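Local coordinates for uncharacterized protein AF0587 (Archaeoglobus fulgidus DSM 4304, PDB 2Q07) that is of unknown function in detail but, as a PUA-domain protein of the archaeosine synthase type 1 family, probably binds RNA in tRNA modification, at residues 102-105 against 106-110; 166-169 against 170-174. All coordinates share one frame; numbering follows the deposited sequence.

Contact 1 of 2, residues 102-105 against 106-110; sequences GWLK and RFIEK
Phe-107 N, Ile-108 N and Glu-109 N bond to the carbonyl oxygens of Trp-103, Leu-104 and Lys-105 in regular alpha-helical i to i+4 steps, while the bond from Arg-106 N to Gly-102 O is weak. The main side-chain pair is Trp-103 with Arg-106, one turn on. Arg-106 CG stands beside the backbone N (chi1 -59°), and from there the chain, extended from CG to NE, carries the guanidinium over one face of the indole. Its CZ sits 4.3 Å from the centroid of the six-membered ring of Trp-103, a cation-pi contact. The two planes are 46° apart, so this is not a flat stack. Arg-106 NH1 comes to 3.5 Å from Trp-103 CH2, and Arg-106 CD to 3.5 Å from CZ3 of the same ring. Lys-105 and Glu-109 lie side by side and point the same way. A water joins them, 3.0 Å from Lys-105 NZ and 2.7 Å from Glu-109 OE1. Lys-105 NZ also has a salt bridge to Glu-134. On the buried side Leu-104 CG meets Ile-108 CD1 at 4.0 Å. Leu-104 also touches strands 61-65 and 70-72, and both residues reach Val-131 of helix 123-132. Phe-107 packs on helix 16-24 and these same strands. The pattern is that of an amphipathic helix covering the mixed beta-sheet of an alpha/beta domain, here the DUF5591 region, a family of the UDG-like clan.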
# COMPACT_ATOMS: atom_id res chain seq x y z
N GLY A 102 15.41 11.89 0.68
CA GLY A 102 15.06 11.85 2.09
C GLY A 102 14.10 10.72 2.41
O GLY A 102 14.34 9.95 3.34
N TRP A 103 13.01 10.62 1.64
CA TRP A 103 12.04 9.56 1.86
C TRP A 103 12.53 8.18 1.46
O TRP A 103 12.30 7.20 2.18
CB TRP A 103 10.72 9.89 1.15
CG TRP A 103 9.93 10.90 1.92
CD1 TRP A 103 9.69 12.20 1.58
CD2 TRP A 103 9.37 10.72 3.23
NE1 TRP A 103 9.02 12.84 2.60
CE2 TRP A 103 8.81 11.96 3.63
CE3 TRP A 103 9.30 9.63 4.11
CZ2 TRP A 103 8.18 12.14 4.87
CZ3 TRP A 103 8.67 9.81 5.35
CH2 TRP A 103 8.12 11.06 5.71
N LEU A 104 13.24 8.09 0.33
CA LEU A 104 13.76 6.81 -0.12
C LEU A 104 14.66 6.21 0.96
O LEU A 104 14.60 5.00 1.24
CB LEU A 104 14.55 6.96 -1.42
CG LEU A 104 15.30 5.69 -1.88
CD1 LEU A 104 14.30 4.56 -2.16
CD2 LEU A 104 16.13 5.99 -3.13
N LYS A 105 15.51 7.06 1.55
CA LYS A 105 16.42 6.63 2.61
C LYS A 105 15.65 6.02 3.78
O LYS A 105 16.08 5.02 4.35
CB LYS A 105 17.27 7.79 3.14
CG LYS A 105 18.24 7.32 4.22
CD LYS A 105 19.33 8.32 4.56
CE LYS A 105 18.85 9.40 5.51
NZ LYS A 105 20.00 10.18 6.04
N ARG A 106 14.54 6.65 4.14
CA ARG A 106 13.71 6.18 5.24
C ARG A 106 13.21 4.76 5.03
O ARG A 106 13.24 3.95 5.94
CB ARG A 106 12.53 7.12 5.45
CG ARG A 106 12.98 8.52 5.74
CD ARG A 106 11.93 9.32 6.45
NE ARG A 106 12.39 10.68 6.70
CZ ARG A 106 11.76 11.54 7.49
NH1 ARG A 106 10.64 11.18 8.10
NH2 ARG A 106 12.25 12.76 7.65
N PHE A 107 12.74 4.47 3.82
CA PHE A 107 12.25 3.13 3.51
C PHE A 107 13.38 2.10 3.49
O PHE A 107 13.21 0.97 3.95
CB PHE A 107 11.52 3.12 2.16
CG PHE A 107 10.12 3.67 2.22
CD1 PHE A 107 9.79 4.85 1.58
CD2 PHE A 107 9.13 2.98 2.90
CE1 PHE A 107 8.49 5.34 1.61
CE2 PHE A 107 7.82 3.46 2.94
CZ PHE A 107 7.50 4.64 2.29
N ILE A 108 14.53 2.49 2.97
CA ILE A 108 15.68 1.60 2.92
C ILE A 108 16.14 1.27 4.35
O ILE A 108 16.40 0.11 4.67
CB ILE A 108 16.85 2.25 2.16
CG1 ILE A 108 16.55 2.27 0.66
CG2 ILE A 108 18.17 1.50 2.46
CD1 ILE A 108 17.64 3.00 -0.14
N GLU A 109 16.24 2.29 5.19
CA GLU A 109 16.68 2.07 6.57
C GLU A 109 15.62 1.36 7.42
O GLU A 109 15.95 0.53 8.26
CB GLU A 109 17.12 3.41 7.18
CG GLU A 109 18.42 3.90 6.52
CD GLU A 109 19.07 5.11 7.20
OE1 GLU A 109 20.32 5.11 7.29
OE2 GLU A 109 18.35 6.04 7.64
N LYS A 110 14.35 1.66 7.18
CA LYS A 110 13.27 1.00 7.92
C LYS A 110 13.25 -0.48 7.52
O LYS A 110 13.02 -1.36 8.34
CB LYS A 110 11.91 1.63 7.58
CG LYS A 110 10.71 0.81 8.07
CD LYS A 110 10.66 0.74 9.60
CE LYS A 110 9.67 -0.32 10.10
NZ LYS A 110 8.25 -0.03 9.73
O HOH W 1 21.02 7.70 7.46

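Contact 2 of 2, residues 166-169 against 170-174; sequences VDLY and RRILE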
# COMPACT_ATOMS: atom_id res chain seq x y z
N VAL A 166 8.35 -16.05 -4.44
CA VAL A 166 7.65 -15.29 -3.41
C VAL A 166 6.24 -14.95 -3.89
O VAL A 166 6.01 -14.76 -5.09
CB VAL A 166 8.39 -13.96 -3.12
CG1 VAL A 166 7.64 -13.16 -2.06
CG2 VAL A 166 9.81 -14.23 -2.66
N ASP A 167 5.29 -14.87 -2.98
CA ASP A 167 3.94 -14.52 -3.40
C ASP A 167 3.74 -13.03 -3.12
O ASP A 167 3.28 -12.63 -2.06
CB ASP A 167 2.90 -15.39 -2.69
CG ASP A 167 2.86 -15.17 -1.20
OD1 ASP A 167 3.92 -14.87 -0.60
OD2 ASP A 167 1.77 -15.33 -0.62
N LEU A 168 4.13 -12.22 -4.10
CA LEU A 168 4.02 -10.77 -4.00
C LEU A 168 2.60 -10.26 -3.77
O LEU A 168 2.39 -9.29 -3.04
CB LEU A 168 4.58 -10.13 -5.27
CG LEU A 168 4.55 -8.60 -5.36
CD1 LEU A 168 5.44 -7.99 -4.29
CD2 LEU A 168 5.01 -8.18 -6.73
N TYR A 169 1.62 -10.92 -4.40
CA TYR A 169 0.22 -10.52 -4.29
C TYR A 169 -0.30 -10.56 -2.86
O TYR A 169 -1.08 -9.70 -2.45
CB TYR A 169 -0.67 -11.40 -5.18
CG TYR A 169 -0.50 -11.15 -6.67
CD1 TYR A 169 -1.15 -11.96 -7.60
CD2 TYR A 169 0.31 -10.12 -7.16
CE1 TYR A 169 -1.01 -11.75 -8.97
CE2 TYR A 169 0.46 -9.90 -8.52
CZ TYR A 169 -0.20 -10.73 -9.43
OH TYR A 169 -0.06 -10.54 -10.78
N ARG A 170 0.12 -11.57 -2.10
CA ARG A 170 -0.29 -11.69 -0.71
C ARG A 170 0.33 -10.58 0.15
O ARG A 170 -0.33 -10.04 1.04
CB ARG A 170 0.10 -13.07 -0.17
CG ARG A 170 0.06 -13.21 1.35
CD ARG A 170 0.08 -14.67 1.75
NE ARG A 170 -1.10 -15.35 1.23
CZ ARG A 170 -1.22 -16.66 1.08
NH1 ARG A 170 -0.21 -17.46 1.42
NH2 ARG A 170 -2.33 -17.18 0.58
N ARG A 171 1.59 -10.24 -0.12
CA ARG A 171 2.26 -9.18 0.64
C ARG A 171 1.56 -7.84 0.41
O ARG A 171 1.41 -7.04 1.33
CB ARG A 171 3.73 -9.06 0.21
CG ARG A 171 4.73 -9.67 1.19
CD ARG A 171 4.90 -11.15 0.96
NE ARG A 171 5.79 -11.76 1.95
CZ ARG A 171 6.42 -12.91 1.77
NH1 ARG A 171 6.27 -13.58 0.63
NH2 ARG A 171 7.19 -13.40 2.73
N ILE A 172 1.14 -7.61 -0.83
CA ILE A 172 0.45 -6.38 -1.21
C ILE A 172 -0.86 -6.24 -0.44
O ILE A 172 -1.14 -5.19 0.13
CB ILE A 172 0.13 -6.36 -2.73
CG1 ILE A 172 1.42 -6.13 -3.53
CG2 ILE A 172 -0.86 -5.29 -3.04
CD1 ILE A 172 1.21 -6.19 -5.04
N LEU A 173 -1.66 -7.30 -0.44
CA LEU A 173 -2.94 -7.29 0.24
C LEU A 173 -2.73 -7.16 1.75
O LEU A 173 -3.45 -6.41 2.41
CB LEU A 173 -3.73 -8.57 -0.09
CG LEU A 173 -4.31 -8.69 -1.51
CD1 LEU A 173 -4.96 -10.07 -1.67
CD2 LEU A 173 -5.34 -7.59 -1.76
N GLU A 174 -1.74 -7.87 2.28
CA GLU A 174 -1.46 -7.79 3.71
C GLU A 174 -1.05 -6.37 4.09
O GLU A 174 -1.44 -5.87 5.14
CB GLU A 174 -0.35 -8.76 4.12
CG GLU A 174 -0.68 -10.22 3.83
CD GLU A 174 0.43 -11.17 4.25
OE1 GLU A 174 1.62 -10.84 4.03
OE2 GLU A 174 0.11 -12.25 4.79
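Asp-167 holds the N-cap position of helix 168-181, and its carboxylate turns to two arginines of the first turn, Arg-170 and Arg-171. No side-chain capping bond forms. From CB the chain swings CG between the backbone N and the carbonyl carbon (chi1 64°), which brings the carboxylate to the arginines. Asp-167 CG lies 3.6 Å from Arg-170 CB. Asp-167 OD1 makes a salt bridge to Arg-171 NH1 at 2.9 Å, with the carboxylate and guanidinium planes 69° apart. Asp-167 OD2 faces Arg-170 NE at 3.4 Å, well out of the guanidinium plane. That link is one of charge alone, and the place of OD2 is less sure. The three residues thus form a salt-bridge network in which the Arg-171 link is the firm one and the Arg-170 link the less certain. Arg-171 bends at chi2 (85°) to reach back. Further along, Leu-168 CG meets Ile-172 CD1 at 4.1 Å, and Ile-172 N bonds to Leu-168 O. This helix start belongs to the pre-PUA part of the chain. Tyr-169, Arg-170 and Leu-173 pack on Val-189 of strand 188-190, at the edge of the four-stranded antiparallel sheet, while Val-166 and Arg-171 touch the loop residue Phe-28.

How the contacts relate
Contacts 1 and 2 are separate local arrangements on two helices, and they follow one another along the chain. Their centres are 21 Å apart and their nearest atoms about 12 Å apart, so neither touches the other. Contact 1 lies on helix 94-111 in the DUF5591 range. Contact 2 opens helix 168-181 in the pre-PUA range. Helices 123-132 and 150-160 come between them in sequence. Contact 2 is nearer the middle of this chain, 11 Å from the chain centre to its own centre, against 16 Å for contact 1. Both use arginine, but one pairs it with an aromatic face and the other with a carboxylate. No active site or bound ligand is identified near either.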